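Local coordinates for protein HI_1472 (PDB 3PSH) that binds molybdate and tungstate in the periplasm as the solute-binding component of the MolBCA ABC transporter, which imports molybdate into the cell, at residues Tyr136-Leu140 with Ala164-Arg168; Val184-Asn190 with Pro235-Gln241; Lys200-Met205 with Ala275-Pro281. All coordinates share one frame; numbering follows the deposited sequence.

Contact 1: residues Tyr136-Leu140 with Ala164-Arg168; sequences YNDGL and AFANR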
ATOM      1  N   TYR A 136      -7.340   3.537  -8.879  1.00 14.37           N
ATOM      2  CA  TYR A 136      -6.728   3.613  -7.526  1.00 11.95           C
ATOM      3  C   TYR A 136      -7.150   4.809  -6.669  1.00 12.12           C
ATOM      4  O   TYR A 136      -7.293   4.757  -5.398  1.00 13.50           O
ATOM      5  CB  TYR A 136      -5.163   3.458  -7.557  1.00 12.26           C
ATOM      6  CG  TYR A 136      -4.755   2.005  -7.945  1.00 11.78           C
ATOM      7  CD1 TYR A 136      -5.110   0.942  -7.053  1.00 12.17           C
ATOM      8  CD2 TYR A 136      -3.988   1.689  -9.107  1.00 12.58           C
ATOM      9  CE1 TYR A 136      -4.710  -0.392  -7.367  1.00 14.50           C
ATOM     10  CE2 TYR A 136      -3.597   0.355  -9.385  1.00 13.60           C
ATOM     11  CZ  TYR A 136      -3.963  -0.650  -8.482  1.00 17.30           C
ATOM     12  OH  TYR A 136      -3.656  -1.942  -8.756  1.00 16.50           O
ATOM     13  N   ASN A 137      -7.339   5.978  -7.314  1.00 12.10           N
ATOM     14  CA  ASN A 137      -7.873   7.100  -6.573  1.00 13.48           C
ATOM     15  C   ASN A 137      -9.275   6.803  -5.958  1.00 12.33           C
ATOM     16  O   ASN A 137      -9.536   6.960  -4.769  1.00 12.59           O
ATOM     17  CB  ASN A 137      -7.988   8.304  -7.476  1.00 13.56           C
ATOM     18  CG  ASN A 137      -6.590   8.884  -7.823  1.00 15.37           C
ATOM     19  OD1 ASN A 137      -5.627   8.564  -7.124  1.00 14.95           O
ATOM     20  ND2 ASN A 137      -6.502   9.728  -8.867  1.00 19.49           N
ATOM     21  N   ASP A 138     -10.170   6.397  -6.852  1.00 14.11           N
ATOM     22  CA  ASP A 138     -11.534   6.131  -6.405  1.00 15.08           C
ATOM     23  C   ASP A 138     -11.579   4.893  -5.491  1.00 16.61           C
ATOM     24  O   ASP A 138     -12.357   4.827  -4.578  1.00 13.59           O
ATOM     25  CB  ASP A 138     -12.391   5.848  -7.619  1.00 14.98           C
ATOM     26  CG  ASP A 138     -12.716   7.122  -8.459  1.00 18.14           C
ATOM     27  OD1 ASP A 138     -12.370   8.231  -7.969  1.00 18.56           O
ATOM     28  OD2 ASP A 138     -13.306   6.938  -9.565  1.00 17.13           O
ATOM     29  N   GLY A 139     -10.645   3.997  -5.671  1.00 13.74           N
ATOM     30  CA  GLY A 139     -10.672   2.685  -4.944  1.00 14.71           C
ATOM     31  C   GLY A 139     -10.140   2.897  -3.523  1.00 13.24           C
ATOM     32  O   GLY A 139     -10.662   2.234  -2.574  1.00 14.96           O
ATOM     33  N   LEU A 140      -9.185   3.847  -3.340  1.00 12.69           N
ATOM     34  CA  LEU A 140      -8.628   4.111  -2.042  1.00 13.43           C
ATOM     35  C   LEU A 140      -9.705   4.798  -1.269  1.00 14.02           C
ATOM     36  O   LEU A 140     -10.014   4.413  -0.154  1.00 13.92           O
ATOM     37  CB  LEU A 140      -7.398   5.057  -2.184  1.00 11.82           C
ATOM     38  CG  LEU A 140      -6.818   5.447  -0.826  1.00 12.98           C
ATOM     39  CD1 LEU A 140      -6.392   4.311   0.051  1.00 10.87           C
ATOM     40  CD2 LEU A 140      -5.557   6.286  -1.172  1.00 10.05           C
ATOM     41  N   ALA A 164      -5.486  12.060   2.546  1.00 16.43           N
ATOM     42  CA  ALA A 164      -4.734  11.321   1.524  1.00 16.00           C
ATOM     43  C   ALA A 164      -4.454  12.154   0.261  1.00 15.55           C
ATOM     44  O   ALA A 164      -3.409  12.004  -0.436  1.00 17.87           O
ATOM     45  CB  ALA A 164      -5.540  10.003   1.106  1.00 15.62           C
ATOM     46  N   PHE A 165      -5.484  12.924  -0.076  1.00 15.55           N
ATOM     47  CA  PHE A 165      -5.489  13.663  -1.358  1.00 14.10           C
ATOM     48  C   PHE A 165      -5.119  15.181  -1.294  1.00 14.57           C
ATOM     49  O   PHE A 165      -5.156  15.901  -2.344  1.00 15.13           O
ATOM     50  CB  PHE A 165      -6.847  13.488  -2.096  1.00 14.40           C
ATOM     51  CG  PHE A 165      -7.115  12.090  -2.597  1.00 11.40           C
ATOM     52  CD1 PHE A 165      -6.512  11.567  -3.799  1.00 12.73           C
ATOM     53  CD2 PHE A 165      -7.832  11.200  -1.764  1.00 16.19           C
ATOM     54  CE1 PHE A 165      -6.751  10.245  -4.172  1.00 15.53           C
ATOM     55  CE2 PHE A 165      -7.997   9.845  -2.132  1.00 13.67           C
ATOM     56  CZ  PHE A 165      -7.473   9.414  -3.341  1.00 16.82           C
ATOM     57  N   ALA A 166      -4.805  15.630  -0.086  1.00 13.46           N
ATOM     58  CA  ALA A 166      -4.676  17.036   0.215  1.00 13.53           C
ATOM     59  C   ALA A 166      -3.496  17.670  -0.553  1.00 14.28           C
ATOM     60  O   ALA A 166      -3.456  18.907  -0.670  1.00 15.83           O
ATOM     61  CB  ALA A 166      -4.447  17.171   1.688  1.00 15.24           C
ATOM     62  N   ASN A 167      -2.504  16.862  -0.973  1.00 14.02           N
ATOM     63  CA  ASN A 167      -1.280  17.427  -1.609  1.00 14.35           C
ATOM     64  C   ASN A 167      -1.228  17.203  -3.095  1.00 13.65           C
ATOM     65  O   ASN A 167      -0.221  17.519  -3.731  1.00 15.52           O
ATOM     66  CB  ASN A 167       0.012  16.947  -0.902  1.00 14.41           C
ATOM     67  CG  ASN A 167       0.040  17.399   0.533  1.00 17.60           C
ATOM     68  OD1 ASN A 167      -0.280  18.562   0.848  1.00 18.14           O
ATOM     69  ND2 ASN A 167       0.402  16.513   1.430  1.00 17.15           N
ATOM     70  N   ARG A 168      -2.225  16.546  -3.635  1.00 13.47           N
ATOM     71  CA  ARG A 168      -2.174  16.162  -5.049  1.00 12.81           C
ATOM     72  C   ARG A 168      -2.164  17.444  -5.938  1.00 14.63           C
ATOM     73  O   ARG A 168      -1.409  17.493  -6.932  1.00 16.85           O
ATOM     74  CB  ARG A 168      -3.431  15.321  -5.382  1.00 16.56           C
ATOM     75  CG  ARG A 168      -3.148  13.878  -5.037  1.00 13.07           C
ATOM     76  CD  ARG A 168      -2.418  13.213  -6.207  1.00 15.14           C
ATOM     77  NE  ARG A 168      -1.873  11.822  -6.033  1.00 12.83           N
ATOM     78  CZ  ARG A 168      -2.596  10.723  -6.362  1.00 14.01           C
ATOM     79  NH1 ARG A 168      -3.858  10.860  -6.802  1.00 16.15           N
ATOM     80  NH2 ARG A 168      -2.061   9.540  -6.310  1.00 14.86           N
TER
HETATM   81  O   HOH W   1      -3.194   7.361  -7.973  1.00 16.10           O
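A164 meets L140 methyl to methyl: its CB looks toward helix 132-151, and L140 CD2 comes to 4.4 Å from A164 CB. L140 reaches that far because CG stands anti to the backbone N (chi1 176°), which carries the CD2 methyl toward A164. F165 is next and fills the middle of the contact. The far end of its ring, CZ and CE1, lies against N137, with F165 CZ 3.5 Å from N137 O and 4.3 Å from L140 CD2. N137 OD1 sits in the plane of the ring at its edge, 3.6 Å from F165 CE1, while the amide plane stands almost perpendicular to the ring. The chain then turns, and R168 reaches back to the same asparagine. Bent at chi2 (-84°), the arginine side chain brings R168 NH1 to N137 OD1 at 2.9 Å in a nearly straight hydrogen bond. The oxygen lies close to the guanidinium plane, yet the N-H arrives from above the carbonyl plane. A water also donates to N137 OD1, at 2.8 Å, and accepts from R168 NH2, so two donors grip the oxygen, which probably helps to hold the amide's tilt. The charge of R168 has a stronger partner in E290, which forms a salt bridge with NE. The contact joins helix 132-151 to the end of helix 154-165 and the start of helix 168-175, part of the helical connection from one sheet-bearing lobe to the other; helix 283-297 packs on A164, F165 and R168, and helix 201-208 also touches the arginine.

Contact 2: residues Val184-Asn190 with Pro235-Gln241; sequences VRTYMAN and PAVILVQ
Y187 lies at the heart of this strand pairing: Y187 N donates to V237 O at 2.9 Å, and Y187 O accepts from L239 N at 2.8 Å. A189 N to L239 O continues the parallel pattern; this bond and the one from L239 N are the nearly straight ones. R185 O takes V237 N at 3.3 Å and, more weakly, A236 N. On the face carrying T186, V237, M188 and L239, T186 CG2 presses on L239 CD1 at 3.4 Å, a tight fit. M188, bent at both chi2 and chi3, curls its thioether across the neighbouring strand, setting CE on L239 CB and M188 SD 3.6 Å from Q241 CG. The other face holds Y187, whose CB rests on the P235 ring, with I238 CG1 alongside. Past the strand ends, N190 ND2 donates to Q241 OE1 at 3.1 Å, coming from above the carbonyl plane, with the two amides 82° apart. A water sits beside them, donating to A189 O and accepting from Q241 N. Outward again, strand 211-213 flanks 184-188 and strand 268-270 flanks 237-240, making these the inner strands of a parallel, Rossmann-like sheet. Q241 OE1 also accepts from R243 NH2, and NE2 bonds to Y196 OH and A277 O; R243 and Y196 both bind molybdate. So gripped at both ends, the Q241 amide is probably fixed in its rotation, consistent with a second-shell group positioning two ligand-binding side chains.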
ATOM      1  N   VAL A 184      11.853  11.495 -14.637  1.00 15.20           N
ATOM      2  CA  VAL A 184      13.038  10.762 -14.067  1.00 15.86           C
ATOM      3  C   VAL A 184      12.759   9.255 -14.140  1.00 16.32           C
ATOM      4  O   VAL A 184      11.683   8.795 -13.642  1.00 16.76           O
ATOM      5  CB  VAL A 184      13.294  11.202 -12.590  1.00 14.51           C
ATOM      6  CG1 VAL A 184      14.451  10.305 -12.041  1.00 15.86           C
ATOM      7  CG2 VAL A 184      13.623  12.670 -12.505  1.00 14.05           C
ATOM      8  N   ARG A 185      13.614   8.487 -14.836  1.00 15.52           N
ATOM      9  CA  ARG A 185      13.444   6.998 -14.967  1.00 15.96           C
ATOM     10  C   ARG A 185      13.907   6.278 -13.712  1.00 16.67           C
ATOM     11  O   ARG A 185      15.087   6.282 -13.364  1.00 16.49           O
ATOM     12  CB  ARG A 185      14.205   6.507 -16.179  1.00 15.91           C
ATOM     13  CG  ARG A 185      13.483   7.082 -17.469  1.00 17.60           C
ATOM     14  CD  ARG A 185      14.191   6.716 -18.798  1.00 19.81           C
ATOM     15  NE  ARG A 185      14.510   5.273 -18.876  1.00 22.57           N
ATOM     16  CZ  ARG A 185      13.704   4.233 -19.154  1.00 30.15           C
ATOM     17  NH1 ARG A 185      12.360   4.369 -19.389  1.00 27.24           N
ATOM     18  NH2 ARG A 185      14.308   3.006 -19.192  1.00 27.30           N
ATOM     19  N   THR A 186      12.938   5.560 -13.072  1.00 16.37           N
ATOM     20  CA  THR A 186      13.088   5.102 -11.722  1.00 15.15           C
ATOM     21  C   THR A 186      12.718   3.641 -11.648  1.00 14.23           C
ATOM     22  O   THR A 186      11.882   3.225 -12.475  1.00 13.86           O
ATOM     23  CB  THR A 186      12.164   5.969 -10.813  1.00 17.36           C
ATOM     24  OG1 THR A 186      12.441   7.387 -10.974  1.00 15.87           O
ATOM     25  CG2 THR A 186      12.298   5.637  -9.373  1.00 19.53           C
ATOM     26  N   TYR A 187      13.337   2.918 -10.709  1.00 13.52           N
ATOM     27  CA  TYR A 187      13.093   1.487 -10.635  1.00 14.58           C
ATOM     28  C   TYR A 187      12.878   1.140  -9.183  1.00 16.76           C
ATOM     29  O   TYR A 187      13.668   1.552  -8.327  1.00 16.85           O
ATOM     30  CB  TYR A 187      14.364   0.771 -11.126  1.00 13.13           C
ATOM     31  CG  TYR A 187      14.265  -0.758 -11.015  1.00 14.16           C
ATOM     32  CD1 TYR A 187      13.537  -1.504 -11.988  1.00 14.02           C
ATOM     33  CD2 TYR A 187      14.923  -1.450  -9.986  1.00 16.29           C
ATOM     34  CE1 TYR A 187      13.441  -2.923 -11.887  1.00 14.94           C
ATOM     35  CE2 TYR A 187      14.807  -2.913  -9.895  1.00 14.32           C
ATOM     36  CZ  TYR A 187      14.086  -3.591 -10.874  1.00 15.32           C
ATOM     37  OH  TYR A 187      14.014  -4.941 -10.643  1.00 17.88           O
ATOM     38  N   MET A 188      11.862   0.296  -8.949  1.00 15.37           N
ATOM     39  CA  MET A 188      11.580  -0.189  -7.614  1.00 14.88           C
ATOM     40  C   MET A 188      12.214  -1.592  -7.423  1.00 15.26           C
ATOM     41  O   MET A 188      11.772  -2.541  -8.011  1.00 15.22           O
ATOM     42  CB  MET A 188      10.033  -0.161  -7.419  1.00 15.41           C
ATOM     43  CG  MET A 188       9.601  -0.807  -6.181  1.00 18.12           C
ATOM     44  SD  MET A 188      10.337  -0.184  -4.652  1.00 24.93           S
ATOM     45  CE  MET A 188       9.805   1.337  -4.672  1.00 19.17           C
ATOM     46  N   ALA A 189      13.187  -1.686  -6.565  1.00 16.94           N
ATOM     47  CA  ALA A 189      13.882  -2.999  -6.352  1.00 17.20           C
ATOM     48  C   ALA A 189      13.375  -3.642  -5.035  1.00 15.97           C
ATOM     49  O   ALA A 189      13.599  -3.135  -3.951  1.00 16.63           O
ATOM     50  CB  ALA A 189      15.434  -2.735  -6.273  1.00 17.55           C
ATOM     51  N   ASN A 190      12.578  -4.698  -5.187  1.00 16.19           N
ATOM     52  CA  ASN A 190      12.113  -5.561  -4.099  1.00 17.82           C
ATOM     53  C   ASN A 190      13.059  -6.770  -3.967  1.00 17.44           C
ATOM     54  O   ASN A 190      13.906  -6.993  -4.861  1.00 18.78           O
ATOM     55  CB  ASN A 190      10.649  -5.983  -4.333  1.00 17.40           C
ATOM     56  CG  ASN A 190       9.684  -5.004  -3.750  1.00 20.59           C
ATOM     57  OD1 ASN A 190       9.747  -3.822  -4.018  1.00 17.78           O
ATOM     58  ND2 ASN A 190       8.775  -5.502  -2.895  1.00 17.70           N
ATOM     59  N   PRO A 235      17.950   2.366 -15.019  1.00 17.34           N
ATOM     60  CA  PRO A 235      17.256   3.447 -14.395  1.00 15.81           C
ATOM     61  C   PRO A 235      18.219   4.453 -13.823  1.00 14.40           C
ATOM     62  O   PRO A 235      19.324   4.061 -13.349  1.00 18.89           O
ATOM     63  CB  PRO A 235      16.550   2.778 -13.196  1.00 16.24           C
ATOM     64  CG  PRO A 235      17.382   1.395 -12.967  1.00 17.27           C
ATOM     65  CD  PRO A 235      17.656   1.040 -14.395  1.00 17.12           C
ATOM     66  N   ALA A 236      17.769   5.735 -13.824  1.00 16.52           N
ATOM     67  CA  ALA A 236      18.538   6.850 -13.213  1.00 15.01           C
ATOM     68  C   ALA A 236      18.547   6.835 -11.676  1.00 17.06           C
ATOM     69  O   ALA A 236      19.509   7.255 -10.972  1.00 17.71           O
ATOM     70  CB  ALA A 236      17.960   8.223 -13.686  1.00 16.60           C
ATOM     71  N   VAL A 237      17.462   6.255 -11.132  1.00 16.48           N
ATOM     72  CA  VAL A 237      17.192   6.287  -9.685  1.00 14.61           C
ATOM     73  C   VAL A 237      16.650   4.877  -9.334  1.00 16.11           C
ATOM     74  O   VAL A 237      15.795   4.359 -10.039  1.00 17.21           O
ATOM     75  CB  VAL A 237      16.164   7.304  -9.367  1.00 17.09           C
ATOM     76  CG1 VAL A 237      15.839   7.203  -7.889  1.00 16.42           C
ATOM     77  CG2 VAL A 237      16.690   8.742  -9.574  1.00 16.45           C
ATOM     78  N   ILE A 238      17.153   4.312  -8.265  1.00 16.27           N
ATOM     79  CA  ILE A 238      16.596   3.054  -7.700  1.00 16.69           C
ATOM     80  C   ILE A 238      16.011   3.326  -6.345  1.00 16.70           C
ATOM     81  O   ILE A 238      16.608   3.993  -5.535  1.00 16.86           O
ATOM     82  CB  ILE A 238      17.587   1.859  -7.705  1.00 18.42           C
ATOM     83  CG1 ILE A 238      17.872   1.376  -9.097  1.00 17.29           C
ATOM     84  CG2 ILE A 238      17.133   0.652  -6.850  1.00 16.48           C
ATOM     85  CD1 ILE A 238      19.209   0.439  -9.127  1.00 16.98           C
ATOM     86  N   LEU A 239      14.765   2.845  -6.119  1.00 15.13           N
ATOM     87  CA  LEU A 239      14.066   3.037  -4.856  1.00 13.63           C
ATOM     88  C   LEU A 239      13.872   1.659  -4.239  1.00 11.71           C
ATOM     89  O   LEU A 239      13.767   0.644  -4.979  1.00 15.82           O
ATOM     90  CB  LEU A 239      12.694   3.744  -5.062  1.00 12.47           C
ATOM     91  CG  LEU A 239      12.908   5.176  -5.733  1.00 14.64           C
ATOM     92  CD1 LEU A 239      11.587   5.713  -6.030  1.00 12.80           C
ATOM     93  CD2 LEU A 239      13.667   6.164  -4.685  1.00 16.53           C
ATOM     94  N   VAL A 240      13.960   1.680  -2.902  1.00 12.51           N
ATOM     95  CA  VAL A 240      13.740   0.480  -2.100  1.00 13.98           C
ATOM     96  C   VAL A 240      12.671   0.818  -1.049  1.00 13.18           C
ATOM     97  O   VAL A 240      12.644   1.870  -0.468  1.00 14.83           O
ATOM     98  CB  VAL A 240      15.038  -0.032  -1.430  1.00 13.64           C
ATOM     99  CG1 VAL A 240      14.796  -1.235  -0.475  1.00 15.77           C
ATOM    100  CG2 VAL A 240      16.045  -0.512  -2.526  1.00 14.87           C
ATOM    101  N   GLN A 241      11.756  -0.133  -0.862  1.00 15.21           N
ATOM    102  CA  GLN A 241      10.697   0.039   0.148  1.00 14.13           C
ATOM    103  C   GLN A 241      11.280  -0.062   1.531  1.00 14.99           C
ATOM    104  O   GLN A 241      12.102  -0.992   1.736  1.00 14.69           O
ATOM    105  CB  GLN A 241       9.662  -1.093  -0.056  1.00 15.98           C
ATOM    106  CG  GLN A 241       8.887  -0.915  -1.412  1.00 11.22           C
ATOM    107  CD  GLN A 241       7.889  -2.036  -1.766  1.00 15.04           C
ATOM    108  OE1 GLN A 241       7.866  -3.140  -1.114  1.00 15.47           O
ATOM    109  NE2 GLN A 241       7.040  -1.758  -2.764  1.00 13.67           N
TER
HETATM  110  O   HOH W   2      11.823  -2.736  -2.041  1.00 16.07           O

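Contact 3: residues Lys200-Met205 with Ala275-Pro281; sequences KYTGLM and AKAWGYP. With MOO (molybdate ion), chain B.
Y201 N, at the first turn of helix 201-208, donates to G279 O at 3.0 Å in an almost straight bond (177°) that reaches the oxygen from above its carbonyl plane. The K200 side chain runs beside this glycine, K200 CD 3.6 Å from G279 CA, and a water links K200 NZ to G279 O; NZ is also held by L125 O. T202 OG1 donates to A277 O at 2.9 Å, catching the loop at the centre of an inverse gamma turn. These bonds tie down the binding loop of the C-terminal lobe, which faces the cleft of this two-lobed solute-binding protein: G279 N gives molybdate O1 a straight hydrogen bond of 2.8 Å, and Y280 N donates to molybdate O3 at 3.0 Å. Molybdate O4 lies over one face of the W278 ring, toward its rim, with the aliphatic part of K276 on the opposite face, while the Y280 ring turns an edge to O3. Behind the loop, a chi1 of 175° swings the Y201 ring away from its own N and brings one ring face against P281. There P281 CA makes a CH-pi contact 4.0 Å from the Y201 ring centroid, K276 O lies in plane at the ring edge, and the hydroxyl ends on E290.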
ATOM      1  N   LYS A 200      -0.198  -1.102 -11.124  1.00 14.38           N
ATOM      2  CA  LYS A 200       0.064  -1.042  -9.688  1.00 12.99           C
ATOM      3  C   LYS A 200       0.219   0.418  -9.236  1.00 13.73           C
ATOM      4  O   LYS A 200       0.772   1.241 -10.001  1.00 14.03           O
ATOM      5  CB  LYS A 200       1.386  -1.795  -9.429  1.00 13.32           C
ATOM      6  CG  LYS A 200       1.309  -3.300  -9.666  1.00 15.87           C
ATOM      7  CD  LYS A 200       0.475  -4.003  -8.533  1.00 14.44           C
ATOM      8  CE  LYS A 200      -0.190  -5.240  -9.062  1.00 16.44           C
ATOM      9  NZ  LYS A 200      -1.035  -5.797  -7.873  1.00 19.11           N
ATOM     10  N   TYR A 201      -0.019   0.686  -7.960  1.00 14.15           N
ATOM     11  CA  TYR A 201       0.174   2.075  -7.377  1.00 12.50           C
ATOM     12  C   TYR A 201       1.670   2.625  -7.501  1.00 12.13           C
ATOM     13  O   TYR A 201       1.916   3.835  -7.683  1.00 13.21           O
ATOM     14  CB  TYR A 201      -0.305   2.171  -5.906  1.00 13.99           C
ATOM     15  CG  TYR A 201       0.009   3.532  -5.332  1.00 10.63           C
ATOM     16  CD1 TYR A 201      -0.599   4.681  -5.867  1.00 14.83           C
ATOM     17  CD2 TYR A 201       1.029   3.641  -4.347  1.00 12.43           C
ATOM     18  CE1 TYR A 201      -0.198   5.947  -5.421  1.00  9.58           C
ATOM     19  CE2 TYR A 201       1.444   4.837  -3.871  1.00 10.60           C
ATOM     20  CZ  TYR A 201       0.808   6.001  -4.376  1.00  9.23           C
ATOM     21  OH  TYR A 201       1.193   7.258  -4.005  1.00 15.08           O
ATOM     22  N   THR A 202       2.615   1.678  -7.423  1.00 12.04           N
ATOM     23  CA  THR A 202       4.065   2.004  -7.574  1.00 10.59           C
ATOM     24  C   THR A 202       4.271   3.044  -8.715  1.00 12.20           C
ATOM     25  O   THR A 202       4.838   4.146  -8.482  1.00 15.09           O
ATOM     26  CB  THR A 202       4.868   0.733  -7.838  1.00 12.73           C
ATOM     27  OG1 THR A 202       4.544  -0.304  -6.849  1.00 14.91           O
ATOM     28  CG2 THR A 202       6.377   1.055  -7.795  1.00 14.41           C
ATOM     29  N   GLY A 203       3.792   2.719  -9.928  1.00 13.76           N
ATOM     30  CA  GLY A 203       4.115   3.608 -11.109  1.00 13.70           C
ATOM     31  C   GLY A 203       3.348   4.938 -10.966  1.00 13.25           C
ATOM     32  O   GLY A 203       3.746   5.953 -11.536  1.00 10.51           O
ATOM     33  N   LEU A 204       2.172   4.938 -10.277  1.00 11.68           N
ATOM     34  CA  LEU A 204       1.362   6.145 -10.054  1.00 13.62           C
ATOM     35  C   LEU A 204       2.086   7.064  -9.113  1.00 12.08           C
ATOM     36  O   LEU A 204       2.138   8.289  -9.297  1.00 12.16           O
ATOM     37  CB  LEU A 204      -0.048   5.846  -9.505  1.00 12.12           C
ATOM     38  CG  LEU A 204      -0.960   5.289 -10.671  1.00 13.24           C
ATOM     39  CD1 LEU A 204      -2.110   4.603 -10.065  1.00 13.94           C
ATOM     40  CD2 LEU A 204      -1.461   6.475 -11.459  1.00 13.92           C
ATOM     41  N   MET A 205       2.685   6.482  -8.072  1.00 11.30           N
ATOM     42  CA  MET A 205       3.446   7.359  -7.123  1.00 11.75           C
ATOM     43  C   MET A 205       4.595   8.038  -7.855  1.00 11.96           C
ATOM     44  O   MET A 205       4.767   9.239  -7.698  1.00 14.39           O
ATOM     45  CB  MET A 205       4.024   6.583  -5.940  1.00 14.31           C
ATOM     46  CG  MET A 205       4.804   7.475  -4.932  1.00 17.97           C
ATOM     47  SD  MET A 205       5.412   6.319  -3.574  1.00 19.14           S
ATOM     48  CE  MET A 205       6.763   5.497  -4.380  1.00 30.89           C
ATOM     49  N   ALA A 275       6.274   6.311   2.865  1.00 12.51           N
ATOM     50  CA  ALA A 275       6.345   6.608   1.374  1.00 10.61           C
ATOM     51  C   ALA A 275       6.239   5.320   0.673  1.00  9.96           C
ATOM     52  O   ALA A 275       7.217   4.855   0.012  1.00 12.02           O
ATOM     53  CB  ALA A 275       7.609   7.347   1.020  1.00 12.13           C
ATOM     54  N   LYS A 276       5.088   4.649   0.891  1.00 14.33           N
ATOM     55  CA  LYS A 276       4.876   3.274   0.380  1.00 13.50           C
ATOM     56  C   LYS A 276       4.628   3.196  -1.137  1.00  9.65           C
ATOM     57  O   LYS A 276       3.509   3.444  -1.622  1.00 12.57           O
ATOM     58  CB  LYS A 276       3.703   2.654   1.133  1.00 14.99           C
ATOM     59  CG  LYS A 276       3.964   2.748   2.607  1.00 11.26           C
ATOM     60  CD  LYS A 276       2.742   2.045   3.350  1.00 11.83           C
ATOM     61  CE  LYS A 276       3.139   1.608   4.811  1.00 15.19           C
ATOM     62  NZ  LYS A 276       3.271   2.829   5.646  1.00 11.73           N
ATOM     63  N   ALA A 277       5.693   2.887  -1.869  1.00 11.55           N
ATOM     64  CA  ALA A 277       5.437   2.670  -3.303  1.00 11.02           C
ATOM     65  C   ALA A 277       5.042   1.244  -3.569  1.00 10.45           C
ATOM     66  O   ALA A 277       5.661   0.539  -4.329  1.00 12.12           O
ATOM     67  CB  ALA A 277       6.638   3.072  -4.155  1.00 13.31           C
ATOM     68  N   TRP A 278       3.867   0.953  -3.031  1.00 11.37           N
ATOM     69  CA  TRP A 278       3.462  -0.443  -2.939  1.00 11.27           C
ATOM     70  C   TRP A 278       2.535  -0.714  -4.140  1.00 12.50           C
ATOM     71  O   TRP A 278       2.133   0.163  -4.891  1.00 13.70           O
ATOM     72  CB  TRP A 278       2.606  -0.578  -1.670  1.00 11.01           C
ATOM     73  CG  TRP A 278       3.383  -0.666  -0.443  1.00 12.89           C
ATOM     74  CD1 TRP A 278       4.811  -0.517  -0.300  1.00 11.60           C
ATOM     75  CD2 TRP A 278       2.874  -0.954   0.856  1.00 14.20           C
ATOM     76  NE1 TRP A 278       5.148  -0.703   1.026  1.00 14.76           N
ATOM     77  CE2 TRP A 278       3.987  -1.020   1.736  1.00 14.86           C
ATOM     78  CE3 TRP A 278       1.578  -1.265   1.357  1.00 12.45           C
ATOM     79  CZ2 TRP A 278       3.821  -1.324   3.124  1.00 15.65           C
ATOM     80  CZ3 TRP A 278       1.449  -1.627   2.715  1.00 12.38           C
ATOM     81  CH2 TRP A 278       2.539  -1.576   3.586  1.00 13.75           C
ATOM     82  N   GLY A 279       2.198  -1.978  -4.346  1.00 12.17           N
ATOM     83  CA  GLY A 279       1.276  -2.257  -5.456  1.00 10.80           C
ATOM     84  C   GLY A 279      -0.135  -1.737  -5.196  1.00 10.76           C
ATOM     85  O   GLY A 279      -0.874  -1.503  -6.133  1.00 13.19           O
ATOM     86  N   TYR A 280      -0.457  -1.505  -3.934  1.00 12.09           N
ATOM     87  CA  TYR A 280      -1.735  -0.877  -3.477  1.00 11.91           C
ATOM     88  C   TYR A 280      -1.482   0.563  -2.921  1.00 12.74           C
ATOM     89  O   TYR A 280      -0.539   0.733  -2.094  1.00 14.53           O
ATOM     90  CB  TYR A 280      -2.385  -1.725  -2.302  1.00 11.37           C
ATOM     91  CG  TYR A 280      -2.951  -3.059  -2.750  1.00 12.72           C
ATOM     92  CD1 TYR A 280      -4.344  -3.331  -2.699  1.00 11.18           C
ATOM     93  CD2 TYR A 280      -2.084  -4.069  -3.150  1.00 10.60           C
ATOM     94  CE1 TYR A 280      -4.865  -4.598  -3.111  1.00 12.76           C
ATOM     95  CE2 TYR A 280      -2.579  -5.305  -3.593  1.00 15.26           C
ATOM     96  CZ  TYR A 280      -3.963  -5.560  -3.515  1.00 15.00           C
ATOM     97  OH  TYR A 280      -4.382  -6.828  -3.971  1.00 16.72           O
ATOM     98  N   PRO A 281      -2.431   1.518  -3.123  1.00 12.59           N
ATOM     99  CA  PRO A 281      -2.268   2.855  -2.602  1.00 13.12           C
ATOM    100  C   PRO A 281      -2.601   2.850  -1.078  1.00 12.50           C
ATOM    101  O   PRO A 281      -3.567   2.175  -0.657  1.00 14.80           O
ATOM    102  CB  PRO A 281      -3.327   3.617  -3.346  1.00 11.61           C
ATOM    103  CG  PRO A 281      -4.558   2.599  -3.550  1.00 12.21           C
ATOM    104  CD  PRO A 281      -3.718   1.366  -3.905  1.00 12.15           C
TER
HETATM  105 MO   MOO B   1       1.704  -4.520  -1.810  1.00 33.20          MO
HETATM  106  O1  MOO B   1       3.087  -4.026  -2.651  1.00 14.90           O
HETATM  107  O2  MOO B   1       0.930  -5.845  -2.590  1.00 20.52           O
HETATM  108  O3  MOO B   1       0.588  -3.237  -1.744  1.00 16.87           O
HETATM  109  O4  MOO B   1       2.187  -4.766  -0.200  1.00 14.46           O
HETATM  110  O   HOH W   3      -2.820  -3.557  -6.891  1.00 16.90           O

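In the fold
Contact 3 is the hub: its centre lies about 12 Å from the centre of each of the others, whose centres are about 22 Å apart and which do not touch. Toward contact 1, Y136 packs on P281 and L204, Y136 CD1 3.5 Å from P281 CD, and L140 CD1 rests on P281 O; the L140 side chain stays about 10 Å from the molybdate. Toward contact 2, Q241 NE2 reaches A277 O at 3.1 Å, a probable hydrogen bond, while M188 packs on T202. Segments of contacts 2 and 3 alternate along the chain, so it passes between sheet and binding site more than once. H26 and Q27, together with Y196 and R243, complete the anion's hydrogen bonds.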